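Local coordinates for protein extracellular serine protease (Aeromonas sobria, PDB 3WQB) that cleaves peptide bonds after paired basic residues as a calcium-binding, kexin-like serine protease and probable virulence factor that attacks host plasma proteins, at residues Met406-Thr411 / Ser535-Gly540; Arg362-Arg367 / Ala427-Leu432. The protein carries 1 engineered substitution. All blocks are in the same frame, centred on the assembly; numbering follows the deposited sequence.

Interaction 1 of 2, residues Met406-Thr411 / Ser535-Gly540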
loop_
_atom_site.group_PDB
_atom_site.type_symbol
_atom_site.label_atom_id
_atom_site.label_comp_id
_atom_site.label_asym_id
_atom_site.label_seq_id
_atom_site.Cartn_x
_atom_site.Cartn_y
_atom_site.Cartn_z
ATOM N N MET A 406 -13.081 -0.132 -19.686
ATOM C CA MET A 406 -11.800 -0.165 -18.976
ATOM C C MET A 406 -11.424 -1.594 -18.596
ATOM O O MET A 406 -12.198 -2.299 -17.939
ATOM C CB MET A 406 -11.864 0.687 -17.702
ATOM C CG MET A 406 -12.056 2.177 -17.920
ATOM S SD MET A 406 -10.647 3.027 -18.654
ATOM C CE MET A 406 -9.406 2.879 -17.366
ATOM N N TRP A 407 -10.228 -2.007 -18.998
ATOM C CA TRP A 407 -9.681 -3.293 -18.599
ATOM C C TRP A 407 -9.112 -3.180 -17.198
ATOM O O TRP A 407 -8.405 -2.220 -16.875
ATOM C CB TRP A 407 -8.572 -3.724 -19.552
ATOM C CG TRP A 407 -9.078 -4.255 -20.856
ATOM C CD1 TRP A 407 -9.173 -3.582 -22.038
ATOM C CD2 TRP A 407 -9.545 -5.583 -21.109
ATOM N NE1 TRP A 407 -9.675 -4.407 -23.014
ATOM C CE2 TRP A 407 -9.908 -5.645 -22.475
ATOM C CE3 TRP A 407 -9.690 -6.730 -20.315
ATOM C CZ2 TRP A 407 -10.419 -6.810 -23.063
ATOM C CZ3 TRP A 407 -10.186 -7.888 -20.902
ATOM C CH2 TRP A 407 -10.540 -7.918 -22.266
ATOM N N PHE A 408 -9.372 -4.193 -16.378
ATOM C CA PHE A 408 -8.898 -4.180 -14.996
ATOM C C PHE A 408 -8.658 -5.598 -14.510
ATOM O O PHE A 408 -9.403 -6.512 -14.865
ATOM C CB PHE A 408 -9.930 -3.495 -14.081
ATOM C CG PHE A 408 -9.481 -3.390 -12.647
ATOM C CD1 PHE A 408 -8.646 -2.347 -12.255
ATOM C CD2 PHE A 408 -9.869 -4.335 -11.696
ATOM C CE1 PHE A 408 -8.193 -2.243 -10.938
ATOM C CE2 PHE A 408 -9.423 -4.242 -10.366
ATOM C CZ PHE A 408 -8.579 -3.189 -9.992
ATOM N N SER A 409 -7.623 -5.766 -13.691
ATOM C CA SER A 409 -7.410 -7.025 -12.982
ATOM C C SER A 409 -6.958 -6.723 -11.549
ATOM O O SER A 409 -6.297 -5.712 -11.308
ATOM C CB SER A 409 -6.383 -7.891 -13.712
ATOM O OG SER A 409 -5.105 -7.266 -13.733
ATOM N N PRO A 410 -7.311 -7.591 -10.588
ATOM C CA PRO A 410 -6.809 -7.359 -9.235
ATOM C C PRO A 410 -5.290 -7.544 -9.138
ATOM O O PRO A 410 -4.668 -7.010 -8.224
ATOM C CB PRO A 410 -7.547 -8.413 -8.395
ATOM C CG PRO A 410 -7.923 -9.469 -9.381
ATOM C CD PRO A 410 -8.244 -8.737 -10.631
ATOM N N THR A 411 -4.693 -8.287 -10.071
ATOM C CA THR A 411 -3.244 -8.466 -10.052
ATOM C C THR A 411 -2.496 -7.212 -10.521
ATOM O O THR A 411 -1.524 -6.793 -9.880
ATOM C CB THR A 411 -2.829 -9.703 -10.873
ATOM O OG1 THR A 411 -3.406 -10.864 -10.274
ATOM C CG2 THR A 411 -1.318 -9.849 -10.905
ATOM N N SER A 535 -12.743 -0.878 -4.403
ATOM C CA SER A 535 -12.563 -1.425 -5.739
ATOM C C SER A 535 -12.391 -0.337 -6.781
ATOM O O SER A 535 -13.114 0.673 -6.786
ATOM C CB SER A 535 -13.726 -2.322 -6.142
ATOM O OG SER A 535 -13.554 -2.739 -7.482
ATOM N N ASN A 536 -11.441 -0.575 -7.684
ATOM C CA ASN A 536 -11.212 0.265 -8.850
ATOM C C ASN A 536 -11.890 -0.267 -10.114
ATOM O O ASN A 536 -11.841 0.373 -11.174
ATOM C CB ASN A 536 -9.711 0.406 -9.095
ATOM C CG ASN A 536 -9.024 1.220 -8.024
ATOM O OD1 ASN A 536 -9.509 2.294 -7.654
ATOM N ND2 ASN A 536 -7.877 0.737 -7.538
ATOM N N LYS A 537 -12.492 -1.455 -10.012
ATOM C CA LYS A 537 -13.029 -2.156 -11.180
ATOM C C LYS A 537 -14.078 -1.385 -11.973
ATOM O O LYS A 537 -14.254 -1.632 -13.172
ATOM C CB LYS A 537 -13.582 -3.513 -10.737
ATOM C CG LYS A 537 -14.332 -4.302 -11.793
ATOM C CD LYS A 537 -13.417 -4.757 -12.931
ATOM C CE LYS A 537 -14.183 -5.574 -13.963
ATOM N NZ LYS A 537 -14.659 -6.879 -13.428
ATOM N N PHE A 538 -14.770 -0.467 -11.304
ATOM C CA PHE A 538 -15.944 0.185 -11.882
ATOM C C PHE A 538 -15.642 1.547 -12.506
ATOM O O PHE A 538 -16.547 2.290 -12.872
ATOM C CB PHE A 538 -17.046 0.290 -10.825
ATOM C CG PHE A 538 -17.320 -1.004 -10.130
ATOM C CD1 PHE A 538 -18.025 -2.012 -10.768
ATOM C CD2 PHE A 538 -16.867 -1.223 -8.828
ATOM C CE1 PHE A 538 -18.274 -3.223 -10.127
ATOM C CE2 PHE A 538 -17.111 -2.437 -8.176
ATOM C CZ PHE A 538 -17.822 -3.430 -8.830
ATOM N N TYR A 539 -14.358 1.861 -12.643
ATOM C CA TYR A 539 -13.924 3.153 -13.152
ATOM C C TYR A 539 -14.588 3.492 -14.478
ATOM O O TYR A 539 -14.447 2.765 -15.467
ATOM C CB TYR A 539 -12.404 3.138 -13.313
ATOM C CG TYR A 539 -11.785 4.496 -13.534
ATOM C CD1 TYR A 539 -11.283 5.227 -12.462
ATOM C CD2 TYR A 539 -11.706 5.057 -14.817
ATOM C CE1 TYR A 539 -10.712 6.478 -12.658
ATOM C CE2 TYR A 539 -11.132 6.316 -15.020
ATOM C CZ TYR A 539 -10.632 7.013 -13.936
ATOM O OH TYR A 539 -10.065 8.252 -14.117
ATOM N N GLY A 540 -15.294 4.624 -14.495
ATOM C CA GLY A 540 -15.927 5.112 -15.709
ATOM C C GLY A 540 -17.395 4.751 -15.861
ATOM O O GLY A 540 -18.086 5.328 -16.693
#
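One face of the F408 ring is covered by the backbone joining N536 to K537: N536 C stands 4.2 Å above the plane over the ring centre, and K537 CA makes a CH-pi contact 4.2 Å from the centroid of F408. The aliphatic chain of K537 runs on past the rim of the same ring, its CD lying 3.8 Å from F408 CD2, while N536 CB meets F408 CE1 at the opposite rim, still on this face, at 3.6 Å. F408 delivers its ring to this spot because CG stands anti to the backbone N (chi1 -177°). The Y539 ring receives M406 CE obliquely, 4.1 Å from its CD2, an approach owed to the bends further out in the methionine chain. M406 CG, set beside its own backbone N (chi1 -65°), comes within 3.5 Å of the backbone O of Y539.

The contact is thus apolar, and the buried polar ends find partners elsewhere. K537 NZ reaches E400 in a salt bridge and R500 O in a hydrogen bond, whereas N536 ND2 donates to I277 O. Within the turn, K537 N is held by S535 OG (3.0 Å), an ST turn overlapping the type I beta turn from N536 to Y539. Here a P-domain turn following strand 527-535 packs on strand 407-408, probably part of the interface between the two domains of this furin-like protease.

Interaction 2 of 2, residues Arg362-Arg367 / Ala427-Leu432; sequences RDLLAR and ANHQPL
Helix 358-368 presents residues 362-367 to an irregular segment, 427-432, with L364 opposite H429 (CA atoms 8.0 Å apart) and D363 nearest L432. Between them lies the H429 imidazole, the main point of contact. L364 covers one face of that ring: its CG sits 3.8 Å above the plane, displaced toward the rim, in a CH-pi contact, and its CD2 methyl comes to 3.6 Å from H429 ND1. The edge of the ring belongs to D363, whose OD2 lies near the ring plane at 3.4 Å from H429 CE1, the carboxylate turned 47° against the imidazole. With CG anti to the backbone N (chi1 -177°), H429 extends its ring from the loop to the helix, where NE2 is hydrogen-bonded to D360 OD1, one turn before L364. That same carboxylate oxygen accepts from L432 N, fixing the loop at two points.

Segment 427-432 leaves helix 419-426 and leads to strand 436-444; it is probably the linker from the subtilisin-like catalytic domain to the P-domain, and it passes across helix 358-368 on its way. Further along this path the L432 side chain turns to the helix and lays CD1 4.2 Å from D363 CB.

D363 carries a second task. It forms a salt bridge with R367, one helical turn on; R367 NE reaches D363 OD2 at 3.0 Å on the syn side, with the oxygen in the guanidinium plane, and D363 OD1 through a weaker, bent bond. D363 OD1 is also hydrogen-bonded to Y539 OH. Arginine and tyrosine together hold the carboxylate beside H429, and the nearby arginine would tend to favour its ionised form.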
loop_
_atom_site.group_PDB
_atom_site.type_symbol
_atom_site.label_atom_id
_atom_site.label_comp_id
_atom_site.label_asym_id
_atom_site.label_seq_id
_atom_site.Cartn_x
_atom_site.Cartn_y
_atom_site.Cartn_z
ATOM N N ARG A 362 -4.094 10.234 -12.443
ATOM C CA ARG A 362 -4.619 8.874 -12.300
ATOM C C ARG A 362 -5.369 8.417 -13.550
ATOM O O ARG A 362 -5.198 7.274 -13.994
ATOM C CB ARG A 362 -5.550 8.760 -11.101
ATOM C CG ARG A 362 -4.869 8.759 -9.755
ATOM C CD ARG A 362 -5.858 8.272 -8.720
ATOM N NE ARG A 362 -5.261 8.278 -7.393
ATOM C CZ ARG A 362 -5.888 7.935 -6.272
ATOM N NH1 ARG A 362 -7.159 7.538 -6.294
ATOM N NH2 ARG A 362 -5.234 8.009 -5.121
ATOM N N ASP A 363 -6.199 9.304 -14.103
ATOM C CA ASP A 363 -6.975 8.990 -15.296
ATOM C C ASP A 363 -6.048 8.664 -16.465
ATOM O O ASP A 363 -6.255 7.690 -17.194
ATOM C CB ASP A 363 -7.883 10.171 -15.653
ATOM C CG ASP A 363 -8.861 9.843 -16.763
ATOM O OD1 ASP A 363 -9.741 8.977 -16.552
ATOM O OD2 ASP A 363 -8.755 10.466 -17.841
ATOM N N LEU A 364 -5.008 9.477 -16.623
ATOM C CA LEU A 364 -4.056 9.286 -17.708
ATOM C C LEU A 364 -3.247 8.003 -17.541
ATOM O O LEU A 364 -3.062 7.278 -18.506
ATOM C CB LEU A 364 -3.133 10.502 -17.823
ATOM C CG LEU A 364 -3.876 11.741 -18.318
ATOM C CD1 LEU A 364 -3.123 12.998 -17.954
ATOM C CD2 LEU A 364 -4.112 11.661 -19.814
ATOM N N LEU A 365 -2.767 7.736 -16.328
ATOM C CA LEU A 365 -2.053 6.496 -16.046
ATOM C C LEU A 365 -2.924 5.267 -16.279
ATOM O O LEU A 365 -2.472 4.276 -16.859
ATOM C CB LEU A 365 -1.512 6.519 -14.615
ATOM C CG LEU A 365 -0.293 7.421 -14.396
ATOM C CD1 LEU A 365 -0.093 7.737 -12.925
ATOM C CD2 LEU A 365 0.960 6.800 -14.998
ATOM N N ALA A 366 -4.171 5.323 -15.812
ATOM C CA ALA A 366 -5.091 4.195 -15.996
ATOM C C ALA A 366 -5.377 3.923 -17.470
ATOM O O ALA A 366 -5.321 2.776 -17.903
ATOM C CB ALA A 366 -6.376 4.400 -15.228
ATOM N N ARG A 367 -5.645 4.977 -18.237
ATOM C CA ARG A 367 -6.079 4.797 -19.622
ATOM C C ARG A 367 -4.927 4.470 -20.559
ATOM O O ARG A 367 -5.150 4.030 -21.683
ATOM C CB ARG A 367 -6.839 6.022 -20.124
ATOM C CG ARG A 367 -8.175 6.204 -19.426
ATOM C CD ARG A 367 -8.888 7.417 -19.995
ATOM N NE ARG A 367 -9.914 7.975 -19.112
ATOM C CZ ARG A 367 -11.127 7.461 -18.921
ATOM N NH1 ARG A 367 -11.495 6.335 -19.525
ATOM N NH2 ARG A 367 -11.976 8.075 -18.102
ATOM N N ALA A 427 -1.195 15.333 -23.519
ATOM C CA ALA A 427 -1.120 16.470 -24.435
ATOM C C ALA A 427 -2.508 16.924 -24.859
ATOM O O ALA A 427 -2.700 18.090 -25.215
ATOM C CB ALA A 427 -0.286 16.100 -25.651
ATOM N N ASN A 428 -3.471 16.008 -24.816
ATOM C CA ASN A 428 -4.833 16.306 -25.249
ATOM C C ASN A 428 -5.874 16.144 -24.148
ATOM O O ASN A 428 -7.079 16.140 -24.406
ATOM C CB ASN A 428 -5.179 15.453 -26.468
ATOM C CG ASN A 428 -4.415 15.888 -27.704
ATOM O OD1 ASN A 428 -3.750 15.085 -28.355
ATOM N ND2 ASN A 428 -4.493 17.176 -28.021
ATOM N N HIS A 429 -5.403 16.032 -22.913
ATOM C CA HIS A 429 -6.286 15.766 -21.797
ATOM C C HIS A 429 -7.111 16.993 -21.428
ATOM O O HIS A 429 -6.596 18.110 -21.373
ATOM C CB HIS A 429 -5.471 15.288 -20.595
ATOM C CG HIS A 429 -6.308 14.909 -19.418
ATOM N ND1 HIS A 429 -7.037 13.740 -19.364
ATOM C CD2 HIS A 429 -6.525 15.544 -18.241
ATOM C CE1 HIS A 429 -7.669 13.672 -18.205
ATOM N NE2 HIS A 429 -7.376 14.755 -17.505
ATOM N N GLN A 430 -8.399 16.777 -21.194
ATOM C CA GLN A 430 -9.239 17.815 -20.629
ATOM C C GLN A 430 -9.541 17.470 -19.173
ATOM O O GLN A 430 -9.823 16.311 -18.860
ATOM C CB GLN A 430 -10.508 17.992 -21.463
ATOM C CG GLN A 430 -10.227 18.628 -22.829
ATOM C CD GLN A 430 -9.721 20.065 -22.732
ATOM O OE1 GLN A 430 -10.160 20.842 -21.880
ATOM N NE2 GLN A 430 -8.790 20.420 -23.610
ATOM N N PRO A 431 -9.460 18.466 -18.276
ATOM C CA PRO A 431 -9.568 18.212 -16.836
ATOM C C PRO A 431 -10.881 17.551 -16.423
ATOM O O PRO A 431 -11.953 17.906 -16.927
ATOM C CB PRO A 431 -9.462 19.613 -16.225
ATOM C CG PRO A 431 -8.774 20.433 -17.258
ATOM C CD PRO A 431 -9.295 19.905 -18.556
ATOM N N LEU A 432 -10.776 16.564 -15.538
ATOM C CA LEU A 432 -11.937 15.987 -14.870
ATOM C C LEU A 432 -12.647 17.048 -14.026
ATOM O O LEU A 432 -11.993 17.926 -13.463
ATOM C CB LEU A 432 -11.511 14.820 -13.972
ATOM C CG LEU A 432 -11.211 13.471 -14.626
ATOM C CD1 LEU A 432 -10.688 12.494 -13.577
ATOM C CD2 LEU A 432 -12.428 12.906 -15.331
#

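Helix 358-368 joins the two contacts, whose centres lie 16 Å apart. Interaction 1 is wholly buried and unites the P-domain turn with strand 407-408; interaction 2 is only partly buried, with the linking chain crossing the helix nearer the surface. Their chemistry follows: aromatic and aliphatic packing in the first, a histidine set between leucine and carboxylate in the second. They meet directly where Y539 OH probably hydrogen-bonds to D363 OD1 at 2.6 Å, with the Y539 ring packed against R367 next to the bond. Elsewhere on the same helix M406 packs on A366 and R367. Turn and linker, both beyond the helix in sequence, thus share one acidic residue of the catalytic domain.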